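Local coordinates for protein lovastatin nonaketide synthase, polyketide synthase component (Aspergillus terreus, PDB 7CPX) that builds the dihydromonacolin L nonaketide of the lovastatin pathway from malonyl-CoA, using NADPH and S-adenosyl-L-methionine, as a multidomain iterative polyketide synthase that works as a homodimer, at residues 1274-1279 with 2398-2403; 1730-1735 with 2391-2396; 1810-1815 with 2405-2410; 2313-2318 with 2328-2333. The protein carries 2 engineered substitutions. All blocks are in the same frame, centred on the assembly; numbering follows the deposited sequence.

Contact 1: residues 1274-1279 with 2398-2403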
loop_
_atom_site.group_PDB
_atom_site.type_symbol
_atom_site.label_atom_id
_atom_site.label_comp_id
_atom_site.label_asym_id
_atom_site.label_seq_id
_atom_site.Cartn_x
_atom_site.Cartn_y
_atom_site.Cartn_z
ATOM N N ALA A 1274 -53.139 19.223 -5.961
ATOM C CA ALA A 1274 -54.282 18.796 -6.751
ATOM C C ALA A 1274 -55.106 20.019 -7.121
ATOM O O ALA A 1274 -55.035 21.056 -6.457
ATOM C CB ALA A 1274 -55.144 17.782 -5.993
ATOM N N ARG A 1275 -55.888 19.887 -8.187
ATOM C CA ARG A 1275 -56.742 20.957 -8.674
ATOM C C ARG A 1275 -58.166 20.450 -8.842
ATOM O O ARG A 1275 -58.398 19.264 -9.103
ATOM C CB ARG A 1275 -56.238 21.521 -10.010
ATOM C CG ARG A 1275 -56.093 20.487 -11.112
ATOM C CD ARG A 1275 -55.864 21.139 -12.470
ATOM N NE ARG A 1275 -54.857 22.194 -12.416
ATOM C CZ ARG A 1275 -55.113 23.496 -12.435
ATOM N NH1 ARG A 1275 -56.349 23.963 -12.524
ATOM N NH2 ARG A 1275 -54.101 24.356 -12.368
ATOM N N TRP A 1276 -59.117 21.372 -8.688
ATOM C CA TRP A 1276 -60.535 21.087 -8.898
ATOM C C TRP A 1276 -60.812 21.101 -10.396
ATOM O O TRP A 1276 -61.329 22.068 -10.960
ATOM C CB TRP A 1276 -61.410 22.105 -8.177
ATOM C CG TRP A 1276 -61.469 21.936 -6.700
ATOM C CD1 TRP A 1276 -60.693 21.123 -5.940
ATOM C CD2 TRP A 1276 -62.364 22.597 -5.798
ATOM N NE1 TRP A 1276 -61.042 21.232 -4.618
ATOM C CE2 TRP A 1276 -62.066 22.134 -4.503
ATOM C CE3 TRP A 1276 -63.385 23.537 -5.959
ATOM C CZ2 TRP A 1276 -62.753 22.576 -3.375
ATOM C CZ3 TRP A 1276 -64.066 23.975 -4.839
ATOM C CH2 TRP A 1276 -63.747 23.495 -3.564
ATOM N N SER A 1277 -60.452 20.006 -11.059
ATOM C CA SER A 1277 -60.864 19.847 -12.442
ATOM C C SER A 1277 -62.382 19.918 -12.476
ATOM O O SER A 1277 -63.061 19.040 -11.935
ATOM C CB SER A 1277 -60.361 18.523 -13.017
ATOM O OG SER A 1277 -60.708 18.395 -14.384
ATOM N N TRP A 1278 -62.922 20.978 -13.066
ATOM C CA TRP A 1278 -64.363 21.203 -13.124
ATOM C C TRP A 1278 -64.844 20.713 -14.485
ATOM O O TRP A 1278 -64.569 21.327 -15.516
ATOM C CB TRP A 1278 -64.693 22.674 -12.908
ATOM C CG TRP A 1278 -64.650 23.122 -11.480
ATOM C CD1 TRP A 1278 -63.629 23.775 -10.858
ATOM C CD2 TRP A 1278 -65.683 22.972 -10.501
ATOM N NE1 TRP A 1278 -63.956 24.034 -9.551
ATOM C CE2 TRP A 1278 -65.215 23.552 -9.306
ATOM C CE3 TRP A 1278 -66.956 22.400 -10.517
ATOM C CZ2 TRP A 1278 -65.975 23.574 -8.140
ATOM C CZ3 TRP A 1278 -67.708 22.425 -9.362
ATOM C CH2 TRP A 1278 -67.217 23.006 -8.189
ATOM N N GLY A 1279 -65.569 19.596 -14.487
ATOM C CA GLY A 1279 -66.018 19.001 -15.722
ATOM C C GLY A 1279 -67.498 18.686 -15.703
ATOM O O GLY A 1279 -68.112 18.574 -14.643
ATOM N N ASP A 2398 -57.713 26.910 -10.344
ATOM C CA ASP A 2398 -56.321 27.257 -10.093
ATOM C C ASP A 2398 -56.148 28.025 -8.791
ATOM O O ASP A 2398 -55.104 27.898 -8.143
ATOM C CB ASP A 2398 -55.768 28.081 -11.257
ATOM C CG ASP A 2398 -56.593 29.320 -11.536
ATOM O OD1 ASP A 2398 -57.610 29.527 -10.842
ATOM O OD2 ASP A 2398 -56.226 30.086 -12.451
ATOM N N LEU A 2399 -57.143 28.821 -8.396
ATOM C CA LEU A 2399 -57.026 29.583 -7.158
ATOM C C LEU A 2399 -56.900 28.661 -5.954
ATOM O O LEU A 2399 -56.039 28.871 -5.092
ATOM C CB LEU A 2399 -58.233 30.503 -6.990
ATOM C CG LEU A 2399 -58.557 31.424 -8.164
ATOM C CD1 LEU A 2399 -59.667 32.381 -7.774
ATOM C CD2 LEU A 2399 -57.324 32.184 -8.616
ATOM N N GLU A 2400 -57.743 27.635 -5.880
ATOM C CA GLU A 2400 -57.743 26.709 -4.750
ATOM C C GLU A 2400 -56.732 25.610 -5.037
ATOM O O GLU A 2400 -56.969 24.732 -5.871
ATOM C CB GLU A 2400 -59.134 26.133 -4.516
ATOM C CG GLU A 2400 -60.218 27.175 -4.327
ATOM C CD GLU A 2400 -61.504 26.580 -3.785
ATOM O OE1 GLU A 2400 -61.489 25.399 -3.379
ATOM O OE2 GLU A 2400 -62.528 27.292 -3.763
ATOM N N LEU A 2401 -55.600 25.655 -4.345
ATOM C CA LEU A 2401 -54.581 24.618 -4.462
ATOM C C LEU A 2401 -54.933 23.508 -3.484
ATOM O O LEU A 2401 -54.654 23.604 -2.286
ATOM C CB LEU A 2401 -53.195 25.186 -4.188
ATOM C CG LEU A 2401 -52.610 26.077 -5.285
ATOM C CD1 LEU A 2401 -53.401 27.366 -5.429
ATOM C CD2 LEU A 2401 -51.155 26.380 -4.999
ATOM N N THR A 2402 -55.584 22.466 -3.990
ATOM C CA THR A 2402 -55.906 21.313 -3.162
ATOM C C THR A 2402 -54.631 20.549 -2.837
ATOM O O THR A 2402 -53.820 20.268 -3.724
ATOM C CB THR A 2402 -56.905 20.409 -3.879
ATOM O OG1 THR A 2402 -58.081 21.161 -4.205
ATOM C CG2 THR A 2402 -57.291 19.230 -3.003
ATOM N N THR A 2403 -54.456 20.211 -1.564
ATOM C CA THR A 2403 -53.216 19.604 -1.112
ATOM C C THR A 2403 -53.499 18.697 0.075
ATOM O O THR A 2403 -54.508 18.844 0.768
ATOM C CB THR A 2403 -52.184 20.675 -0.737
ATOM O OG1 THR A 2403 -52.080 21.633 -1.798
ATOM C CG2 THR A 2403 -50.828 20.051 -0.500
#

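Contact 2: residues 1730-1735 with 2391-2396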
loop_
_atom_site.group_PDB
_atom_site.type_symbol
_atom_site.label_atom_id
_atom_site.label_comp_id
_atom_site.label_asym_id
_atom_site.label_seq_id
_atom_site.Cartn_x
_atom_site.Cartn_y
_atom_site.Cartn_z
ATOM N N ALA A 1730 -72.523 30.360 -4.557
ATOM C CA ALA A 1730 -71.929 30.427 -3.227
ATOM C C ALA A 1730 -70.445 30.750 -3.299
ATOM O O ALA A 1730 -69.947 31.619 -2.573
ATOM C CB ALA A 1730 -72.144 29.101 -2.499
ATOM N N TRP A 1731 -69.719 30.060 -4.177
ATOM C CA TRP A 1731 -68.267 30.167 -4.175
ATOM C C TRP A 1731 -67.790 31.496 -4.743
ATOM O O TRP A 1731 -66.686 31.944 -4.412
ATOM C CB TRP A 1731 -67.662 29.005 -4.960
ATOM C CG TRP A 1731 -67.937 27.671 -4.340
ATOM C CD1 TRP A 1731 -68.819 26.730 -4.778
ATOM C CD2 TRP A 1731 -67.333 27.133 -3.159
ATOM N NE1 TRP A 1731 -68.799 25.638 -3.949
ATOM C CE2 TRP A 1731 -67.895 25.861 -2.945
ATOM C CE3 TRP A 1731 -66.368 27.603 -2.263
ATOM C CZ2 TRP A 1731 -67.526 25.053 -1.875
ATOM C CZ3 TRP A 1731 -66.004 26.798 -1.202
ATOM C CH2 TRP A 1731 -66.582 25.538 -1.016
ATOM N N VAL A 1732 -68.596 32.147 -5.582
ATOM C CA VAL A 1732 -68.152 33.355 -6.267
ATOM C C VAL A 1732 -68.871 34.617 -5.800
ATOM O O VAL A 1732 -68.369 35.724 -6.049
ATOM C CB VAL A 1732 -68.312 33.205 -7.793
ATOM C CG1 VAL A 1732 -67.503 34.271 -8.518
ATOM C CG2 VAL A 1732 -67.909 31.807 -8.230
ATOM N N GLN A 1733 -70.028 34.494 -5.149
ATOM C CA GLN A 1733 -70.799 35.664 -4.745
ATOM C C GLN A 1733 -71.320 35.623 -3.317
ATOM O O GLN A 1733 -71.576 36.693 -2.753
ATOM C CB GLN A 1733 -71.996 35.863 -5.689
ATOM C CG GLN A 1733 -71.615 36.006 -7.153
ATOM C CD GLN A 1733 -70.774 37.238 -7.421
ATOM O OE1 GLN A 1733 -70.620 38.099 -6.556
ATOM N NE2 GLN A 1733 -70.223 37.325 -8.626
ATOM N N HIS A 1734 -71.487 34.448 -2.712
ATOM C CA HIS A 1734 -72.080 34.317 -1.381
ATOM C C HIS A 1734 -71.218 33.390 -0.537
ATOM O O HIS A 1734 -71.491 32.186 -0.434
ATOM C CB HIS A 1734 -73.518 33.807 -1.473
ATOM C CG HIS A 1734 -74.455 34.770 -2.130
ATOM N ND1 HIS A 1734 -75.321 35.570 -1.416
ATOM C CD2 HIS A 1734 -74.657 35.069 -3.435
ATOM C CE1 HIS A 1734 -76.019 36.316 -2.254
ATOM N NE2 HIS A 1734 -75.635 36.032 -3.485
ATOM N N PRO A 1735 -70.164 33.919 0.086
ATOM C CA PRO A 1735 -69.297 33.065 0.914
ATOM C C PRO A 1735 -70.017 32.383 2.065
ATOM O O PRO A 1735 -69.563 31.326 2.512
ATOM C CB PRO A 1735 -68.228 34.041 1.420
ATOM C CG PRO A 1735 -68.198 35.125 0.399
ATOM C CD PRO A 1735 -69.611 35.274 -0.074
ATOM N N ALA A 2391 -66.133 34.169 -13.477
ATOM C CA ALA A 2391 -67.516 34.408 -13.081
ATOM C C ALA A 2391 -68.084 33.256 -12.265
ATOM O O ALA A 2391 -68.844 33.487 -11.317
ATOM C CB ALA A 2391 -68.378 34.650 -14.318
ATOM N N THR A 2392 -67.741 32.022 -12.611
ATOM C CA THR A 2392 -68.302 30.839 -11.977
ATOM C C THR A 2392 -67.203 30.064 -11.257
ATOM O O THR A 2392 -66.019 30.400 -11.326
ATOM C CB THR A 2392 -69.004 29.947 -13.006
ATOM O OG1 THR A 2392 -69.573 28.810 -12.346
ATOM C CG2 THR A 2392 -68.021 29.473 -14.070
ATOM N N VAL A 2393 -67.621 29.005 -10.558
ATOM C CA VAL A 2393 -66.677 28.180 -9.820
ATOM C C VAL A 2393 -65.807 27.364 -10.764
ATOM O O VAL A 2393 -64.694 26.973 -10.395
ATOM C CB VAL A 2393 -67.415 27.247 -8.841
ATOM C CG1 VAL A 2393 -66.476 26.789 -7.740
ATOM C CG2 VAL A 2393 -68.638 27.937 -8.256
ATOM N N LEU A 2394 -66.291 27.096 -11.977
ATOM C CA LEU A 2394 -65.529 26.301 -12.930
ATOM C C LEU A 2394 -64.239 26.987 -13.349
ATOM O O LEU A 2394 -63.303 26.311 -13.790
ATOM C CB LEU A 2394 -66.376 26.013 -14.170
ATOM C CG LEU A 2394 -67.815 25.540 -13.950
ATOM C CD1 LEU A 2394 -68.519 25.378 -15.285
ATOM C CD2 LEU A 2394 -67.862 24.241 -13.168
ATOM N N ASP A 2395 -64.168 28.310 -13.223
ATOM C CA ASP A 2395 -63.043 29.077 -13.734
ATOM C C ASP A 2395 -61.989 29.384 -12.679
ATOM O O ASP A 2395 -60.998 30.049 -12.998
ATOM C CB ASP A 2395 -63.544 30.393 -14.336
ATOM C CG ASP A 2395 -64.625 30.186 -15.376
ATOM O OD1 ASP A 2395 -65.004 29.020 -15.618
ATOM O OD2 ASP A 2395 -65.098 31.187 -15.951
ATOM N N MET A 2396 -62.169 28.924 -11.444
ATOM C CA MET A 2396 -61.284 29.270 -10.339
ATOM C C MET A 2396 -60.743 28.025 -9.647
ATOM O O MET A 2396 -60.548 28.002 -8.430
ATOM C CB MET A 2396 -62.001 30.176 -9.344
ATOM C CG MET A 2396 -62.152 31.602 -9.838
ATOM S SD MET A 2396 -63.018 32.669 -8.679
ATOM C CE MET A 2396 -64.679 32.021 -8.811
#

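Contact 3: residues 1810-1815 with 2405-2410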
loop_
_atom_site.group_PDB
_atom_site.type_symbol
_atom_site.label_atom_id
_atom_site.label_comp_id
_atom_site.label_asym_id
_atom_site.label_seq_id
_atom_site.Cartn_x
_atom_site.Cartn_y
_atom_site.Cartn_z
ATOM N N LEU A 1810 -60.823 16.103 -7.934
ATOM C CA LEU A 1810 -59.461 16.446 -7.552
ATOM C C LEU A 1810 -58.485 15.678 -8.429
ATOM O O LEU A 1810 -58.409 14.447 -8.354
ATOM C CB LEU A 1810 -59.233 16.129 -6.078
ATOM C CG LEU A 1810 -60.365 16.585 -5.157
ATOM C CD1 LEU A 1810 -60.025 16.307 -3.711
ATOM C CD2 LEU A 1810 -60.658 18.056 -5.367
ATOM N N LYS A 1811 -57.740 16.400 -9.263
ATOM C CA LYS A 1811 -56.774 15.795 -10.167
ATOM C C LYS A 1811 -55.401 16.399 -9.922
ATOM O O LYS A 1811 -55.254 17.623 -9.857
ATOM C CB LYS A 1811 -57.190 15.990 -11.626
ATOM C CG LYS A 1811 -58.551 15.392 -11.940
ATOM C CD LYS A 1811 -58.564 14.614 -13.247
ATOM C CE LYS A 1811 -58.672 15.528 -14.454
ATOM N NZ LYS A 1811 -59.040 14.764 -15.679
ATOM N N ARG A 1812 -54.400 15.533 -9.791
ATOM C CA ARG A 1812 -53.049 15.986 -9.493
ATOM C C ARG A 1812 -52.625 17.049 -10.494
ATOM O O ARG A 1812 -52.501 16.774 -11.691
ATOM C CB ARG A 1812 -52.077 14.808 -9.530
ATOM C CG ARG A 1812 -52.446 13.644 -8.624
ATOM C CD ARG A 1812 -52.455 14.047 -7.164
ATOM N NE ARG A 1812 -52.638 12.897 -6.287
ATOM C CZ ARG A 1812 -52.795 12.975 -4.973
ATOM N NH1 ARG A 1812 -52.791 14.139 -4.345
ATOM N NH2 ARG A 1812 -52.958 11.858 -4.271
ATOM N N ASP A 1813 -52.397 18.267 -10.003
ATOM C CA ASP A 1813 -51.975 19.373 -10.859
ATOM C C ASP A 1813 -50.513 19.136 -11.220
ATOM O O ASP A 1813 -49.582 19.629 -10.577
ATOM C CB ASP A 1813 -52.182 20.709 -10.161
ATOM C CG ASP A 1813 -51.881 21.890 -11.063
ATOM O OD1 ASP A 1813 -51.559 21.669 -12.248
ATOM O OD2 ASP A 1813 -51.966 23.041 -10.585
ATOM N N LEU A 1814 -50.316 18.358 -12.286
ATOM C CA LEU A 1814 -48.979 17.913 -12.650
ATOM C C LEU A 1814 -48.029 19.075 -12.894
ATOM O O LEU A 1814 -46.817 18.903 -12.751
ATOM C CB LEU A 1814 -49.046 17.023 -13.892
ATOM C CG LEU A 1814 -49.871 15.744 -13.735
ATOM C CD1 LEU A 1814 -49.860 14.937 -15.022
ATOM C CD2 LEU A 1814 -49.365 14.903 -12.573
ATOM N N ALA A 1815 -48.543 20.252 -13.247
ATOM C CA ALA A 1815 -47.669 21.407 -13.422
ATOM C C ALA A 1815 -46.972 21.765 -12.114
ATOM O O ALA A 1815 -45.738 21.763 -12.029
ATOM C CB ALA A 1815 -48.472 22.597 -13.947
ATOM N N ILE A 2405 -53.869 15.288 0.058
ATOM C CA ILE A 2405 -54.573 14.040 -0.223
ATOM C C ILE A 2405 -53.550 13.036 -0.748
ATOM O O ILE A 2405 -52.964 13.273 -1.817
ATOM C CB ILE A 2405 -55.706 14.245 -1.233
ATOM C CG1 ILE A 2405 -56.692 15.281 -0.696
ATOM C CG2 ILE A 2405 -56.416 12.927 -1.493
ATOM C CD1 ILE A 2405 -57.770 15.651 -1.669
ATOM N N PRO A 2406 -53.313 11.926 -0.057
ATOM C CA PRO A 2406 -52.321 10.965 -0.524
ATOM C C PRO A 2406 -52.890 10.103 -1.635
ATOM O O PRO A 2406 -54.112 10.085 -1.851
ATOM C CB PRO A 2406 -52.029 10.134 0.730
ATOM C CG PRO A 2406 -53.337 10.111 1.435
ATOM C CD PRO A 2406 -53.994 11.447 1.160
ATOM N N PRO A 2407 -52.044 9.384 -2.369
ATOM C CA PRO A 2407 -52.570 8.388 -3.307
ATOM C C PRO A 2407 -53.487 7.415 -2.588
ATOM O O PRO A 2407 -53.045 6.658 -1.718
ATOM C CB PRO A 2407 -51.306 7.707 -3.847
ATOM C CG PRO A 2407 -50.229 8.718 -3.668
ATOM C CD PRO A 2407 -50.574 9.464 -2.413
ATOM N N LEU A 2408 -54.769 7.435 -2.938
ATOM C CA LEU A 2408 -55.779 6.691 -2.195
ATOM C C LEU A 2408 -55.685 5.216 -2.559
ATOM O O LEU A 2408 -56.031 4.817 -3.676
ATOM C CB LEU A 2408 -57.167 7.249 -2.496
ATOM C CG LEU A 2408 -57.299 8.755 -2.269
ATOM C CD1 LEU A 2408 -58.665 9.230 -2.699
ATOM C CD2 LEU A 2408 -57.048 9.107 -0.815
ATOM N N ASP A 2409 -55.215 4.409 -1.618
ATOM C CA ASP A 2409 -55.074 2.979 -1.848
ATOM C C ASP A 2409 -56.432 2.300 -1.704
ATOM O O ASP A 2409 -57.059 2.418 -0.645
ATOM C CB ASP A 2409 -54.083 2.380 -0.860
ATOM C CG ASP A 2409 -53.789 0.920 -1.141
ATOM O OD1 ASP A 2409 -54.320 0.384 -2.137
ATOM O OD2 ASP A 2409 -53.025 0.307 -0.366
ATOM N N PRO A 2410 -56.922 1.593 -2.725
ATOM C CA PRO A 2410 -58.181 0.853 -2.548
ATOM C C PRO A 2410 -58.127 -0.150 -1.412
ATOM O O PRO A 2410 -59.159 -0.423 -0.786
ATOM C CB PRO A 2410 -58.375 0.164 -3.905
ATOM C CG PRO A 2410 -57.628 1.014 -4.869
ATOM C CD PRO A 2410 -56.441 1.535 -4.116
#

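Contact 4: residues 2313-2318 with 2328-2333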
loop_
_atom_site.group_PDB
_atom_site.type_symbol
_atom_site.label_atom_id
_atom_site.label_comp_id
_atom_site.label_asym_id
_atom_site.label_seq_id
_atom_site.Cartn_x
_atom_site.Cartn_y
_atom_site.Cartn_z
ATOM N N TYR A 2313 -65.700 29.175 3.736
ATOM C CA TYR A 2313 -65.891 30.619 3.677
ATOM C C TYR A 2313 -64.628 31.288 3.161
ATOM O O TYR A 2313 -64.691 32.220 2.349
ATOM C CB TYR A 2313 -66.262 31.189 5.041
ATOM C CG TYR A 2313 -66.679 32.645 4.991
ATOM C CD1 TYR A 2313 -65.735 33.652 4.858
ATOM C CD2 TYR A 2313 -68.015 33.013 5.067
ATOM C CE1 TYR A 2313 -66.108 34.980 4.804
ATOM C CE2 TYR A 2313 -68.397 34.338 5.017
ATOM C CZ TYR A 2313 -67.439 35.318 4.886
ATOM O OH TYR A 2313 -67.811 36.642 4.836
ATOM N N LEU A 2314 -63.469 30.833 3.633
ATOM C CA LEU A 2314 -62.205 31.365 3.124
ATOM C C LEU A 2314 -62.086 31.144 1.621
ATOM O O LEU A 2314 -61.702 32.050 0.871
ATOM C CB LEU A 2314 -61.033 30.705 3.855
ATOM C CG LEU A 2314 -60.478 31.435 5.078
ATOM C CD1 LEU A 2314 -61.587 31.831 6.035
ATOM C CD2 LEU A 2314 -59.450 30.569 5.788
ATOM N N GLN A 2315 -62.414 29.934 1.164
ATOM C CA GLN A 2315 -62.314 29.617 -0.259
ATOM C C GLN A 2315 -63.220 30.517 -1.082
ATOM O O GLN A 2315 -62.808 31.063 -2.112
ATOM C CB GLN A 2315 -62.676 28.152 -0.498
ATOM C CG GLN A 2315 -61.662 27.150 0.007
ATOM C CD GLN A 2315 -62.116 25.719 -0.196
ATOM O OE1 GLN A 2315 -63.224 25.470 -0.674
ATOM N NE2 GLN A 2315 -61.264 24.768 0.164
ATOM N N ALA A 2316 -64.469 30.674 -0.648
ATOM C CA ALA A 2316 -65.410 31.489 -1.405
ATOM C C ALA A 2316 -65.030 32.959 -1.372
ATOM O O ALA A 2316 -65.228 33.667 -2.364
ATOM C CB ALA A 2316 -66.823 31.297 -0.871
ATOM N N LEU A 2317 -64.498 33.443 -0.249
ATOM C CA LEU A 2317 -64.031 34.821 -0.210
ATOM C C LEU A 2317 -62.876 35.022 -1.177
ATOM O O LEU A 2317 -62.822 36.030 -1.886
ATOM C CB LEU A 2317 -63.618 35.210 1.206
ATOM C CG LEU A 2317 -63.260 36.690 1.347
ATOM C CD1 LEU A 2317 -63.866 37.273 2.608
ATOM C CD2 LEU A 2317 -61.753 36.884 1.344
ATOM N N ALA A 2318 -61.950 34.063 -1.239
ATOM C CA ALA A 2318 -60.858 34.160 -2.203
ATOM C C ALA A 2318 -61.396 34.177 -3.628
ATOM O O ALA A 2318 -60.956 34.972 -4.468
ATOM C CB ALA A 2318 -59.888 32.994 -2.017
ATOM N N ALA A 2328 -56.076 36.846 -4.797
ATOM C CA ALA A 2328 -56.498 35.987 -3.700
ATOM C C ALA A 2328 -56.328 34.541 -4.132
ATOM O O ALA A 2328 -56.214 34.239 -5.322
ATOM C CB ALA A 2328 -57.948 36.260 -3.295
ATOM N N SER A 2329 -56.318 33.651 -3.144
ATOM C CA SER A 2329 -56.185 32.221 -3.383
ATOM C C SER A 2329 -56.322 31.515 -2.041
ATOM O O SER A 2329 -56.267 32.142 -0.979
ATOM C CB SER A 2329 -54.852 31.872 -4.044
ATOM O OG SER A 2329 -53.766 32.329 -3.258
ATOM N N THR A 2330 -56.508 30.201 -2.104
ATOM C CA THR A 2330 -56.574 29.363 -0.920
ATOM C C THR A 2330 -55.712 28.130 -1.124
ATOM O O THR A 2330 -55.529 27.657 -2.249
ATOM C CB THR A 2330 -58.008 28.934 -0.600
ATOM O OG1 THR A 2330 -58.606 28.349 -1.764
ATOM C CG2 THR A 2330 -58.829 30.122 -0.151
ATOM N N ILE A 2331 -55.185 27.614 -0.019
ATOM C CA ILE A 2331 -54.386 26.398 -0.008
ATOM C C ILE A 2331 -55.080 25.424 0.929
ATOM O O ILE A 2331 -55.176 25.675 2.136
ATOM C CB ILE A 2331 -52.940 26.663 0.428
ATOM C CG1 ILE A 2331 -52.898 27.446 1.745
ATOM C CG2 ILE A 2331 -52.216 27.438 -0.641
ATOM C CD1 ILE A 2331 -51.503 27.820 2.188
ATOM N N ASP A 2332 -55.581 24.319 0.379
ATOM C CA ASP A 2332 -56.262 23.306 1.180
ATOM C C ASP A 2332 -55.198 22.357 1.714
ATOM O O ASP A 2332 -54.892 21.310 1.138
ATOM C CB ASP A 2332 -57.317 22.589 0.353
ATOM C CG ASP A 2332 -58.178 23.548 -0.445
ATOM O OD1 ASP A 2332 -57.727 24.000 -1.518
ATOM O OD2 ASP A 2332 -59.299 23.860 0.007
ATOM N N ILE A 2333 -54.621 22.746 2.840
ATOM C CA ILE A 2333 -53.463 22.056 3.392
ATOM C C ILE A 2333 -53.903 20.765 4.065
ATOM O O ILE A 2333 -54.982 20.679 4.662
ATOM C CB ILE A 2333 -52.717 22.969 4.383
ATOM C CG1 ILE A 2333 -52.360 24.305 3.729
ATOM C CG2 ILE A 2333 -51.457 22.286 4.869
ATOM C CD1 ILE A 2333 -52.160 25.419 4.723
#

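Contact 1: residues 1274-1279 with 2398-2403
A1274 and T2402 form a single antiparallel bridge, a hydrogen-bonded pair with their CA atoms 4.7 Å apart. It joins the edge strand 2400-2402 of the ketoreductase sheet to the edge strand 1275-1280 of a second, Rossmann-like sheet, which is probably the structural subdomain of the ketoreductase. Both backbone bonds, A1274 N to T2402 O and T2402 N to A1274 O, are weak. The short strand segments run at 109° to each other, so the pairing goes no further.

The side chain of T2402 fills the corner between them. T2402 CB lies against A1274 O, at 3.2 Å. T2402 CG2 stands anti to the backbone N and packs on A1274 CB at 4.0 Å. T2402 OG1, on the other branch, turns to the pyrrole side of W1276 and lies 3.0 Å from W1276 NE1, but the angle is too poor for a hydrogen bond.

W1276 also receives E2400, whose extended chain brings OE1 over one face of the indole, toward the rim of the six-membered ring. The ring and carboxylate planes are 60° apart. R2423 makes a cation-pi contact with the same ring. R1275 has its main partner in D1813, a salt bridge through NH2. R1275 NH1 comes within 3.9 Å of D2398 N.

Contact 2: residues 1730-1735 with 2391-2396
The indole of W1731 is met by V2393 at the end nearest its own backbone. Both methyls of the valine arrive there, at an oblique angle to the ring. V2393 CG2 lies 3.7 Å from W1731 CD1, and V2393 CG1 lies 3.8 Å from W1731 CG. V2393 CG2 also touches W1731 CB, at 3.6 Å. The rest of the ring extends past the valine.

V1732 carries the other half of the contact. Its two methyls point at different targets. CG1, anti to the backbone N (chi1 -164°), is directed at the carbonyl oxygen of A2391. V1732 CG2 packs on T2392 C at 3.6 Å and on V2393 CG2 at 3.9 Å. M2396 CE rests against both methyls of V1732, and is 3.6 Å from V1732 CG1. A bend at chi3 (-71°) turns CE to V1732. No hydrogen bond links the segments; side-chain packing, partly against backbone atoms, makes the join.

The ketoreductase loop 2391-2396, between helix 2363-2385 and strand 2400-2402, thus packs on a loop of the neighbouring mixed sheet. That loop links strand 1720-1728 to helix 1735-1750. W1731 packs on I1741 of that helix and on Q2315 and Q2319 of helix 2305-2323. V2393 reaches S1799 on strand 1797-1801 and W1278 on strand 1275-1280.

Contact 3: residues 1810-1815 with 2405-2410
R1812 directs its guanidinium at the carbonyl oxygen of I2405. The firm bond runs from R1812 NH2 and is 2.8 Å long to I2405 O, with an angle of 138° at the hydrogen. The oxygen lies close to the guanidinium plane, but NH2 sits above the carbonyl plane, 42° out of it. R1812 NH1 appears to donate as well, 2.7 Å from I2405 O, though its position is less certain. If both bonds hold, one acceptor meets the forked end of the arginine, which would tend to fix the group's rotation.

The peptide that follows lines the edge of the same group. P2406 C is 3.2 Å from R1812 NH2, and P2407 CD is 3.9 Å from R1812 NH2. The arginine chain is bent at chi2 (-62°) and runs straight from there to the carbonyl.

Beside this, L1810 and I2405 are directed toward each other's segment, and the side chains cross at about a right angle. Their modelled closeness is doubtful. V2298 and M2299 of helix 2296-2299 flank this pair.

The arrangement is consistent with the two-subdomain plan of polyketide synthase ketoreductases: strand 1804-1811 would belong to the structural half, and the loop would follow the last strand of the catalytic half.

Contact 4: residues 2313-2318 with 2328-2333
Van der Waals packing between T2330 and the turn L2314-A2318 is the main part of this contact. The threonine methyl CG2 enters the helix surface between residues one turn apart. T2330 CG2 lies 3.5 Å from Q2315 CA, 3.6 Å from A2318 CB and 3.6 Å from L2314 O. With chi1 at 52°, OG1 stands between the backbone N and the carbonyl carbon, and CG2 is the branch left to face the helix. A2318 and A2328 close the contact toward the C-terminal end of the helix segment, with their CB atoms 4.0 Å apart. A2328 CB also lies 3.5 Å from A2318 O, and A2318 CB lies 3.8 Å from S2329 N. The small alanines are consistent with the close approach of strand and helix: the two short axes come to 7.3 Å and run nearly antiparallel, at 150°.

The segments belong to the Rossmann fold of the ketoreductase. Helix 2305-2323 connects the parallel neighbours 2288-2294 and 2329-2333, a beta-alpha-beta crossover. In the short-chain dehydrogenase family the equivalent helix carries the catalytic tyrosine. I2333, at the end of the strand, is part of the NADP pocket.

Polar groups meet at the D2332 end of the strand. The extended chain of Q2315 passes T2330, and Q2315 CG lies 3.7 Å from T2330 OG1. The amide end lies near D2332, in a doubtful geometry. E2400 of the next strand packs on Q2315, T2330 and D2332.

Backbone hydrogen bonds also hold the strand in its sheet: S2329 bonds to F2289 and M2291.

Contacts 1, 2 and 3 join the sheet that contains strands 1275-1280 and 1804-1811 to the ketoreductase domain, whereas contact 4 lies within that domain. Contact 1 touches the other three: its centre is 13 Å from that of contact 2 and 11 Å from those of contacts 3 and 4. W1278 NE1 of contact 1 is 3.1 Å from V2393 O of contact 2. R1275 N is probably hydrogen-bonded to K1811 O of contact 3, at 2.9 Å. L2401 N lies 2.9 Å from T2330 O of contact 4, a probable hydrogen bond within one sheet. Contacts 2 and 3 are about 23 Å apart between centres and do not touch. Contacts 1 to 3 hold no residue of the NADP pocket; contact 4 does.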